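Local coordinates for protein beta-phosphoglucomutase (Bacteroides vulgatus, PDB 3DV9) that probably interconverts beta-D-glucose 1-phosphate and D-glucose 6-phosphate, as a magnesium-dependent phosphomutase of the haloacid dehalogenase superfamily, at residues Y163-P168 with V195-A200; L186-A191 with I206-G211; N190-V195 with N216-E221; G202-A207 with G222-F227. All blocks are in the same frame, centred on the assembly; numbering follows the deposited sequence.

Contact 1 (Y163-P168 with V195-A200). With PO4 (phosphate ion), chain C.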
# COMPACT_ATOMS: atom_id res chain seq x y z
N TYR A 163 2.76 1.29 14.56
CA TYR A 163 3.88 1.05 13.66
C TYR A 163 3.37 0.91 12.24
O TYR A 163 2.36 0.23 12.02
CB TYR A 163 4.65 -0.20 14.09
CG TYR A 163 5.21 -0.13 15.51
CD1 TYR A 163 6.42 0.52 15.77
CD2 TYR A 163 4.54 -0.72 16.58
CE1 TYR A 163 6.95 0.60 17.07
CE2 TYR A 163 5.06 -0.66 17.89
CZ TYR A 163 6.26 0.00 18.13
OH TYR A 163 6.78 0.08 19.41
N GLY A 164 4.02 1.59 11.28
CA GLY A 164 3.68 1.51 9.86
C GLY A 164 4.54 0.57 9.02
O GLY A 164 5.45 -0.09 9.51
N LYS A 165 4.23 0.49 7.73
CA LYS A 165 5.06 -0.27 6.80
C LYS A 165 6.53 0.14 7.02
O LYS A 165 6.80 1.32 7.23
CB LYS A 165 4.54 -0.02 5.38
CG LYS A 165 3.08 -0.53 5.19
CD LYS A 165 2.37 0.26 4.03
CE LYS A 165 0.86 0.03 4.08
NZ LYS A 165 0.13 0.50 2.85
N PRO A 166 7.49 -0.84 7.00
CA PRO A 166 7.30 -2.22 6.58
C PRO A 166 6.87 -3.17 7.73
O PRO A 166 6.83 -4.35 7.54
CB PRO A 166 8.70 -2.61 6.10
CG PRO A 166 9.61 -1.87 7.04
CD PRO A 166 8.91 -0.56 7.34
N ASN A 167 6.53 -2.62 8.89
CA ASN A 167 5.97 -3.46 9.96
C ASN A 167 4.65 -4.06 9.42
O ASN A 167 3.91 -3.33 8.70
CB ASN A 167 5.71 -2.62 11.21
CG ASN A 167 5.43 -3.47 12.46
OD1 ASN A 167 4.44 -4.22 12.51
ND2 ASN A 167 6.27 -3.30 13.52
N PRO A 168 4.37 -5.36 9.68
CA PRO A 168 3.11 -5.96 9.21
C PRO A 168 1.87 -5.41 9.92
O PRO A 168 0.79 -5.70 9.45
CB PRO A 168 3.27 -7.45 9.56
CG PRO A 168 4.25 -7.49 10.63
CD PRO A 168 5.23 -6.38 10.33
N VAL A 195 5.04 -4.05 0.22
CA VAL A 195 5.15 -5.46 -0.13
C VAL A 195 5.73 -6.20 1.08
O VAL A 195 5.23 -7.24 1.48
CB VAL A 195 6.00 -5.70 -1.38
CG1 VAL A 195 6.22 -7.18 -1.58
CG2 VAL A 195 5.23 -5.11 -2.61
N GLN A 196 6.80 -5.64 1.66
CA GLN A 196 7.46 -6.28 2.81
C GLN A 196 6.47 -6.51 3.96
O GLN A 196 6.48 -7.58 4.61
CB GLN A 196 8.63 -5.40 3.27
CG GLN A 196 9.45 -6.08 4.33
CD GLN A 196 10.65 -5.26 4.76
OE1 GLN A 196 11.15 -4.40 4.01
NE2 GLN A 196 11.11 -5.52 5.97
N ALA A 197 5.64 -5.49 4.23
CA ALA A 197 4.62 -5.54 5.31
C ALA A 197 3.59 -6.64 5.03
O ALA A 197 3.24 -7.41 5.95
CB ALA A 197 3.91 -4.19 5.46
N GLY A 198 3.09 -6.71 3.79
CA GLY A 198 2.08 -7.72 3.41
C GLY A 198 2.67 -9.13 3.58
O GLY A 198 2.03 -10.03 4.11
N VAL A 199 3.91 -9.30 3.12
CA VAL A 199 4.58 -10.60 3.16
C VAL A 199 4.81 -10.98 4.65
O VAL A 199 4.55 -12.15 5.08
CB VAL A 199 5.87 -10.55 2.35
CG1 VAL A 199 6.71 -11.80 2.57
CG2 VAL A 199 5.52 -10.43 0.90
N ALA A 200 5.23 -9.99 5.44
CA ALA A 200 5.49 -10.21 6.88
C ALA A 200 4.19 -10.55 7.61
O ALA A 200 4.22 -11.20 8.66
CB ALA A 200 6.17 -8.97 7.55
P PO4 C . 0.62 4.30 1.06
O1 PO4 C . -0.89 4.26 0.93
O2 PO4 C . 1.29 4.01 -0.25
O3 PO4 C . 1.09 3.29 2.11
O4 PO4 C . 1.10 5.66 1.55
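Lys165 NZ is gripped by several groups at once: it donates to phosphate O3 at 3.0 Å, forms salt bridges with Asp29 and Glu189, and bonds the carbonyl of Val130. The chain of Lys165 runs out extended, its CG passing Ala197 CB at 3.8 Å before the amine reaches the anion, its methylene chain lying against the helix and its charged end in the pocket. Behind it a cis peptide bond bends the backbone into Pro166, whose carbonyl O meets Ala197 CA at 3.4 Å in a CA-H...O contact. Ala197 is small enough for the loop to come this close, and its CB also touches Asn167 O at 3.4 Å. Pro168 follows, its CB 3.8 Å from Ala200 CB. With CG anti to its backbone N (chi1 -172°), Gln196 lies alongside Pro166, Gln196 CG 4.0 Å from Pro166 CB. A glycine in place of Gln196 would probably open a gap beside the Pro166 ring, leaving that flank less well covered. Asn167 OD1 meanwhile caps Glu169 N where helix 169-178 begins. A loop lysine directed at a phosphate near magnesium is consistent with motif III of the haloacid dehalogenase fold.

Contact 2 (L186-A191 with I206-G211). With MG (magnesium ion), chain B.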
# COMPACT_ATOMS: atom_id res chain seq x y z
N LEU A 186 -6.06 -10.95 0.05
CA LEU A 186 -4.94 -10.56 -0.83
C LEU A 186 -4.49 -9.15 -0.40
O LEU A 186 -5.31 -8.34 0.00
CB LEU A 186 -5.42 -10.46 -2.29
CG LEU A 186 -5.59 -11.67 -3.21
CD1 LEU A 186 -6.29 -12.79 -2.56
CD2 LEU A 186 -6.27 -11.24 -4.52
N VAL A 187 -3.20 -8.87 -0.51
CA VAL A 187 -2.70 -7.51 -0.33
C VAL A 187 -2.33 -6.99 -1.73
O VAL A 187 -1.68 -7.68 -2.50
CB VAL A 187 -1.46 -7.48 0.59
CG1 VAL A 187 -0.72 -6.11 0.49
CG2 VAL A 187 -1.87 -7.79 2.05
N ILE A 188 -2.80 -5.79 -2.04
CA ILE A 188 -2.45 -5.13 -3.33
C ILE A 188 -1.57 -3.92 -3.00
O ILE A 188 -2.04 -2.92 -2.45
CB ILE A 188 -3.70 -4.69 -4.10
CG1 ILE A 188 -4.76 -5.81 -4.16
CG2 ILE A 188 -3.30 -4.19 -5.52
CD1 ILE A 188 -4.21 -7.10 -4.82
N GLU A 189 -0.28 -4.03 -3.36
CA GLU A 189 0.73 -3.06 -2.97
C GLU A 189 1.55 -2.56 -4.16
O GLU A 189 1.72 -3.31 -5.15
CB GLU A 189 1.65 -3.69 -1.91
CG GLU A 189 1.16 -3.32 -0.52
CD GLU A 189 1.52 -1.84 -0.11
OE1 GLU A 189 2.05 -1.05 -0.96
OE2 GLU A 189 1.25 -1.45 1.05
N ASN A 190 2.13 -1.36 -4.04
CA ASN A 190 2.95 -0.83 -5.16
C ASN A 190 4.37 -0.43 -4.73
O ASN A 190 5.14 0.00 -5.58
CB ASN A 190 2.28 0.40 -5.79
CG ASN A 190 2.27 1.59 -4.84
OD1 ASN A 190 1.90 1.44 -3.68
ND2 ASN A 190 2.76 2.72 -5.28
N ALA A 191 4.69 -0.57 -3.44
CA ALA A 191 5.98 -0.08 -2.93
C ALA A 191 6.73 -1.18 -2.18
O ALA A 191 6.11 -2.05 -1.61
CB ALA A 191 5.75 1.09 -2.02
N ILE A 206 0.34 -9.08 -3.74
CA ILE A 206 0.47 -8.77 -5.16
C ILE A 206 1.07 -7.38 -5.32
O ILE A 206 0.53 -6.36 -4.81
CB ILE A 206 -0.91 -8.87 -5.90
CG1 ILE A 206 -1.45 -10.30 -5.89
CG2 ILE A 206 -0.82 -8.24 -7.35
CD1 ILE A 206 -2.94 -10.33 -6.23
N ALA A 207 2.20 -7.31 -6.03
CA ALA A 207 2.78 -6.01 -6.35
C ALA A 207 2.22 -5.50 -7.68
O ALA A 207 2.05 -6.25 -8.63
CB ALA A 207 4.32 -6.07 -6.47
N VAL A 208 1.95 -4.21 -7.72
CA VAL A 208 1.54 -3.55 -8.96
C VAL A 208 2.47 -2.36 -9.07
O VAL A 208 2.44 -1.42 -8.23
CB VAL A 208 0.05 -3.07 -8.90
CG1 VAL A 208 -0.36 -2.36 -10.21
CG2 VAL A 208 -0.95 -4.21 -8.53
N ASN A 209 3.34 -2.39 -10.08
CA ASN A 209 4.39 -1.38 -10.19
C ASN A 209 3.86 -0.13 -10.90
O ASN A 209 3.85 -0.08 -12.12
CB ASN A 209 5.66 -1.91 -10.88
CG ASN A 209 6.83 -0.98 -10.69
OD1 ASN A 209 6.63 0.14 -10.21
ND2 ASN A 209 8.03 -1.41 -11.05
N THR A 210 3.48 0.90 -10.13
CA THR A 210 2.86 2.06 -10.75
C THR A 210 3.80 3.23 -10.69
O THR A 210 3.41 4.37 -11.00
CB THR A 210 1.57 2.44 -9.99
OG1 THR A 210 1.92 2.79 -8.64
CG2 THR A 210 0.56 1.28 -10.00
N GLY A 211 5.04 3.00 -10.25
CA GLY A 211 5.97 4.12 -10.06
C GLY A 211 7.24 4.01 -10.88
O GLY A 211 7.29 3.28 -11.86
MG MG B . 1.65 2.93 -1.97
O HOH W 1 2.80 1.39 -0.53
O HOH W 2 4.79 1.72 -7.66
O HOH W 3 1.72 3.75 -0.03
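Three main-chain hydrogen bonds join strand 186-189 to strand 206-208: Ile206 N gives to Val187 O, Glu189 N to Ile206 O at 2.9 Å, and Val208 N to Glu189 O. The two strands run parallel, their axes 20° apart, and the bonds from Ile206 and Glu189 are nearly straight.

The apolar contacts gather on the face that carries Ile188 and Ile206. These two lie side by side, their CD1 methyls 3.7 Å apart, and in one of its two conformers Leu186 comes near Ile206. Ile188 CG2 touches Val208 CG2. Beta-branched isoleucine and valine suit an extended strand, and their methyls fill the face that helix 230-244 covers.

Polar groups gather at the strand ends. Water 2 gives to Asn190 O and accepts from Thr210 N, linking the two loops. Asn190 OD1 binds the magnesium ion at 2.3 Å, with the carboxylates of Asp29 and Glu65 and the carbonyl O of Asp31 completing the protein ligands. Glu189 acts from the second shell: a bend at chi2 (-76°) folds its carboxylate back, where OE1 accepts from Asn190 N at 3.1 Å and from the metal-bound water 1 at 2.6 Å. Tyr171 OH bonds its OE2.

Strands 185-189 and 204-208 with helix 192-200 between them form a beta-alpha-beta unit, and Glu189-Asn190 at the strand's C-terminal end probably corresponds to motif IV of the haloacid dehalogenase fold.

Contact 3 (N190-V195 with N216-E221). With MG (magnesium ion), chain B.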
# COMPACT_ATOMS: atom_id res chain seq x y z
N ASN A 190 2.13 -1.36 -4.04
CA ASN A 190 2.95 -0.83 -5.16
C ASN A 190 4.37 -0.43 -4.73
O ASN A 190 5.14 0.00 -5.58
CB ASN A 190 2.28 0.40 -5.79
CG ASN A 190 2.27 1.59 -4.84
OD1 ASN A 190 1.90 1.44 -3.68
ND2 ASN A 190 2.76 2.72 -5.28
N ALA A 191 4.69 -0.57 -3.44
CA ALA A 191 5.98 -0.08 -2.93
C ALA A 191 6.73 -1.18 -2.18
O ALA A 191 6.11 -2.05 -1.61
CB ALA A 191 5.75 1.09 -2.02
N PRO A 192 8.07 -1.12 -2.18
CA PRO A 192 8.81 -2.22 -1.56
C PRO A 192 8.46 -2.37 -0.08
O PRO A 192 8.33 -3.48 0.39
CB PRO A 192 10.29 -1.80 -1.72
CG PRO A 192 10.27 -0.37 -2.04
CD PRO A 192 8.98 -0.14 -2.80
N LEU A 193 8.36 -1.28 0.67
CA LEU A 193 8.10 -1.44 2.13
C LEU A 193 6.67 -1.95 2.41
O LEU A 193 6.45 -2.69 3.37
CB LEU A 193 8.31 -0.14 2.88
CG LEU A 193 9.75 0.40 2.87
CD1 LEU A 193 9.78 1.78 3.49
CD2 LEU A 193 10.71 -0.54 3.57
N GLY A 194 5.75 -1.62 1.50
CA GLY A 194 4.36 -2.12 1.53
C GLY A 194 4.31 -3.63 1.25
O GLY A 194 3.65 -4.38 1.96
N VAL A 195 5.04 -4.05 0.22
CA VAL A 195 5.15 -5.46 -0.13
C VAL A 195 5.73 -6.20 1.08
O VAL A 195 5.23 -7.24 1.48
CB VAL A 195 6.00 -5.70 -1.38
CG1 VAL A 195 6.22 -7.18 -1.58
CG2 VAL A 195 5.23 -5.11 -2.61
N ASN A 216 12.32 -5.32 -9.83
CA ASN A 216 13.08 -6.11 -8.83
C ASN A 216 12.98 -5.61 -7.39
O ASN A 216 13.06 -6.39 -6.44
CB ASN A 216 14.55 -6.28 -9.27
CG ASN A 216 14.70 -7.15 -10.53
OD1 ASN A 216 13.73 -7.70 -11.06
ND2 ASN A 216 15.94 -7.24 -11.03
N VAL A 217 12.77 -4.32 -7.23
CA VAL A 217 12.64 -3.70 -5.92
C VAL A 217 11.43 -4.28 -5.18
O VAL A 217 11.43 -4.43 -3.96
CB VAL A 217 12.51 -2.15 -6.09
CG1 VAL A 217 12.31 -1.47 -4.80
CG2 VAL A 217 13.78 -1.59 -6.74
N LEU A 218 10.40 -4.63 -5.95
CA LEU A 218 9.16 -5.20 -5.42
C LEU A 218 9.26 -6.72 -5.25
O LEU A 218 8.89 -7.30 -4.21
CB LEU A 218 8.00 -4.84 -6.35
CG LEU A 218 7.74 -3.32 -6.44
CD1 LEU A 218 6.58 -3.03 -7.43
CD2 LEU A 218 7.47 -2.63 -5.10
N LEU A 219 9.75 -7.38 -6.30
CA LEU A 219 9.96 -8.81 -6.27
C LEU A 219 10.89 -9.25 -5.12
O LEU A 219 10.66 -10.29 -4.51
CB LEU A 219 10.56 -9.28 -7.60
CG LEU A 219 9.64 -9.07 -8.82
CD1 LEU A 219 10.41 -9.33 -10.09
CD2 LEU A 219 8.42 -10.02 -8.70
N ASN A 220 11.91 -8.44 -4.83
CA ASN A 220 12.90 -8.79 -3.79
C ASN A 220 12.36 -8.72 -2.38
O ASN A 220 13.03 -9.21 -1.44
CB ASN A 220 14.12 -7.89 -3.89
CG ASN A 220 15.03 -8.27 -5.04
OD1 ASN A 220 14.93 -9.35 -5.61
ND2 ASN A 220 15.93 -7.36 -5.39
N GLU A 221 11.18 -8.12 -2.23
CA GLU A 221 10.50 -8.09 -0.95
C GLU A 221 9.51 -9.26 -0.78
O GLU A 221 8.77 -9.31 0.21
CB GLU A 221 9.83 -6.72 -0.75
CG GLU A 221 10.83 -5.56 -0.69
CD GLU A 221 11.89 -5.74 0.39
OE1 GLU A 221 11.62 -6.40 1.43
OE2 GLU A 221 13.01 -5.20 0.19
MG MG B . 1.65 2.93 -1.97
O HOH W 1 2.80 1.39 -0.53
O HOH W 3 1.72 3.75 -0.03
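Leu218 drives its CD2 methyl against the backbone where helix 192-200 begins, 3.3 Å from both Ala191 C and Pro192 N. The contact belongs to the Rossmann-like core of the haloacid dehalogenase fold, where helix 192-200 follows strand 185-189 and the short helix 215-219 packs across its first turn.

With CG anti to the carbonyl carbon (chi1 -64°), Leu218 points its branch at the helix start: CD2 meets Pro192 CD at 3.7 Å and CD1 faces Asn190 O at 3.8 Å. The carbonyl it approaches belongs to the residue whose side chain binds the magnesium ion, so this packing adjoins the metal site from the backbone side. Leu218 also rests on Ala207 of the sheet.

Pro192 suits the first helical position, where its lack of an N-H costs no helical bond. Ala191, the N-cap, supplies the carbonyl that accepts from Val195 N. The proline ring lies side by side with Val217, its CG 3.6 Å from Val217 CG1.

One turn on, Val195 faces the end of the partner segment. Its CG1 meets Glu221 CB at 3.7 Å, so the glutamate serves here through its aliphatic part. Val195 and Leu218 cross at about a right angle, a looser meeting with Val195 CG2 4.2 Å from Leu218 CD2. With CG beside its own backbone N (chi1 -63°), Glu221 brings CG to 3.4 Å from Pro192 O.

Contact 4 (G202-A207 with G222-F227)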
# COMPACT_ATOMS: atom_id res chain seq x y z
N GLY A 202 1.95 -12.41 6.40
CA GLY A 202 1.64 -13.74 5.89
C GLY A 202 0.43 -13.84 4.97
O GLY A 202 -0.18 -14.92 4.86
N ILE A 203 0.16 -12.74 4.26
CA ILE A 203 -0.97 -12.68 3.30
C ILE A 203 -0.37 -12.68 1.90
O ILE A 203 0.66 -12.07 1.67
CB ILE A 203 -1.77 -11.36 3.45
CG1 ILE A 203 -2.17 -11.13 4.94
CG2 ILE A 203 -2.98 -11.29 2.44
CD1 ILE A 203 -2.57 -9.67 5.25
N PHE A 204 -1.04 -13.39 1.00
CA PHE A 204 -0.64 -13.46 -0.39
C PHE A 204 -0.60 -12.01 -0.91
O PHE A 204 -1.56 -11.27 -0.80
CB PHE A 204 -1.63 -14.34 -1.17
CG PHE A 204 -1.23 -14.55 -2.60
CD1 PHE A 204 -0.59 -15.75 -2.98
CD2 PHE A 204 -1.55 -13.60 -3.59
CE1 PHE A 204 -0.20 -15.97 -4.30
CE2 PHE A 204 -1.18 -13.83 -4.93
CZ PHE A 204 -0.53 -15.03 -5.28
N THR A 205 0.58 -11.62 -1.40
CA THR A 205 0.86 -10.21 -1.67
C THR A 205 1.11 -9.99 -3.14
O THR A 205 2.01 -10.64 -3.73
CB THR A 205 2.01 -9.65 -0.73
OG1 THR A 205 1.55 -9.65 0.63
CG2 THR A 205 2.41 -8.19 -1.13
N ILE A 206 0.34 -9.08 -3.74
CA ILE A 206 0.47 -8.77 -5.16
C ILE A 206 1.07 -7.38 -5.32
O ILE A 206 0.53 -6.36 -4.81
CB ILE A 206 -0.91 -8.87 -5.90
CG1 ILE A 206 -1.45 -10.30 -5.89
CG2 ILE A 206 -0.82 -8.24 -7.35
CD1 ILE A 206 -2.94 -10.33 -6.23
N ALA A 207 2.20 -7.31 -6.03
CA ALA A 207 2.78 -6.01 -6.35
C ALA A 207 2.22 -5.50 -7.68
O ALA A 207 2.05 -6.25 -8.63
CB ALA A 207 4.32 -6.07 -6.47
N GLY A 222 9.52 -10.17 -1.76
CA GLY A 222 8.77 -11.44 -1.68
C GLY A 222 7.35 -11.36 -2.26
O GLY A 222 6.52 -12.17 -1.94
N ALA A 223 7.08 -10.42 -3.17
CA ALA A 223 5.73 -10.34 -3.79
C ALA A 223 5.42 -11.68 -4.41
O ALA A 223 6.28 -12.29 -5.10
CB ALA A 223 5.68 -9.28 -4.89
N ASN A 224 4.20 -12.14 -4.20
CA ASN A 224 3.81 -13.44 -4.76
C ASN A 224 3.50 -13.38 -6.24
O ASN A 224 3.70 -14.36 -6.97
CB ASN A 224 2.67 -14.07 -3.98
CG ASN A 224 3.03 -14.26 -2.52
OD1 ASN A 224 2.77 -13.39 -1.69
ND2 ASN A 224 3.68 -15.39 -2.21
N LEU A 225 3.01 -12.24 -6.68
CA LEU A 225 2.78 -11.95 -8.08
C LEU A 225 3.08 -10.47 -8.32
O LEU A 225 3.02 -9.63 -7.40
CB LEU A 225 1.33 -12.25 -8.48
CG LEU A 225 0.81 -13.67 -8.65
CD1 LEU A 225 -0.70 -13.62 -8.96
CD2 LEU A 225 1.58 -14.40 -9.76
N LEU A 226 3.39 -10.13 -9.57
CA LEU A 226 3.62 -8.74 -9.94
C LEU A 226 2.85 -8.42 -11.21
O LEU A 226 2.92 -9.18 -12.20
CB LEU A 226 5.13 -8.44 -10.17
CG LEU A 226 5.43 -6.95 -10.41
CD1 LEU A 226 6.77 -6.59 -9.77
CD2 LEU A 226 5.41 -6.70 -11.89
N PHE A 227 2.12 -7.31 -11.17
CA PHE A 227 1.52 -6.73 -12.42
C PHE A 227 2.15 -5.40 -12.76
O PHE A 227 2.64 -4.68 -11.89
CB PHE A 227 0.01 -6.59 -12.28
CG PHE A 227 -0.68 -7.91 -12.06
CD1 PHE A 227 -1.04 -8.71 -13.14
CD2 PHE A 227 -0.93 -8.37 -10.77
CE1 PHE A 227 -1.64 -9.94 -12.96
CE2 PHE A 227 -1.54 -9.60 -10.57
CZ PHE A 227 -1.89 -10.41 -11.67
O HOH W 4 3.13 -13.46 1.06
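The ring of Phe204 carries Asn224 on one face: CB sits 3.4 Å above the ring plane, offset toward the rim, in a CH-pi contact, and the amide stacks with its plane 19° from the ring's. At the edge of the same ring, in plane, lies Leu225 CD1, 3.9 Å from Phe204 CZ. The Phe227 ring is met differently, taking Ile206 CG2 at its edge, 3.4 Å from CD2.

Phe204 owes this position to a CG anti to the backbone N (chi1 -175°), and helix 2-16 touches it through Ala8. With an alanine at Phe204, Asn224 is likely to lose the surface on which its amide lies flat, leaving the amide freer to turn and a gap beside Leu225.

Asn224 clasps Thr205 twice, its OD1 accepting from Thr205 N at 2.8 Å while its own N gives to Thr205 O at 2.7 Å. An asparagine suits the spot because its short amide can extend the strand pairing before strand 225-227 begins. This is the edge of the parallel sheet in the haloacid dehalogenase core, strands 204-208 and 225-227 being joined in a beta-alpha-beta unit through helix 215-219.

Regular parallel pairing then takes over: Ala207 N gives to Leu225 O, and Phe227 N to Ala207 O. On the face of Ala207 and Leu226, the small Ala207 CB lies 3.8 Å from Ala223 CB and 4.1 Å from Leu226 CD1. Near Ile203, Thr205 OG1 bonds Ile203 O at 2.8 Å from above the carbonyl plane, and water 4 bridges that carbonyl to Asn224 OD1.

In the fold
From the N terminus, contact 1 opens first, in the loop before helix 169-178. Contacts 2 and 3 open next, from segments that share Asn190 and Ala191, at the junction of strand 185-189 and helix 192-200, before contact 1 closes on that helix; contact 1 crosses both. Contact 4 starts after that closure, in series with contact 1. Contact 2 closes on strand 204-208, where contact 4 begins, and contact 3 closes on helix 215-219 before contact 4 ends on strand 225-227, so contacts 3 and 4 cross. Contacts 2 and 4 line up three neighbouring strands, contacts 1 and 3 pack helix 192-200 against a loop and a helix, and Lys165 of contact 1 meets Glu189 of contact 2.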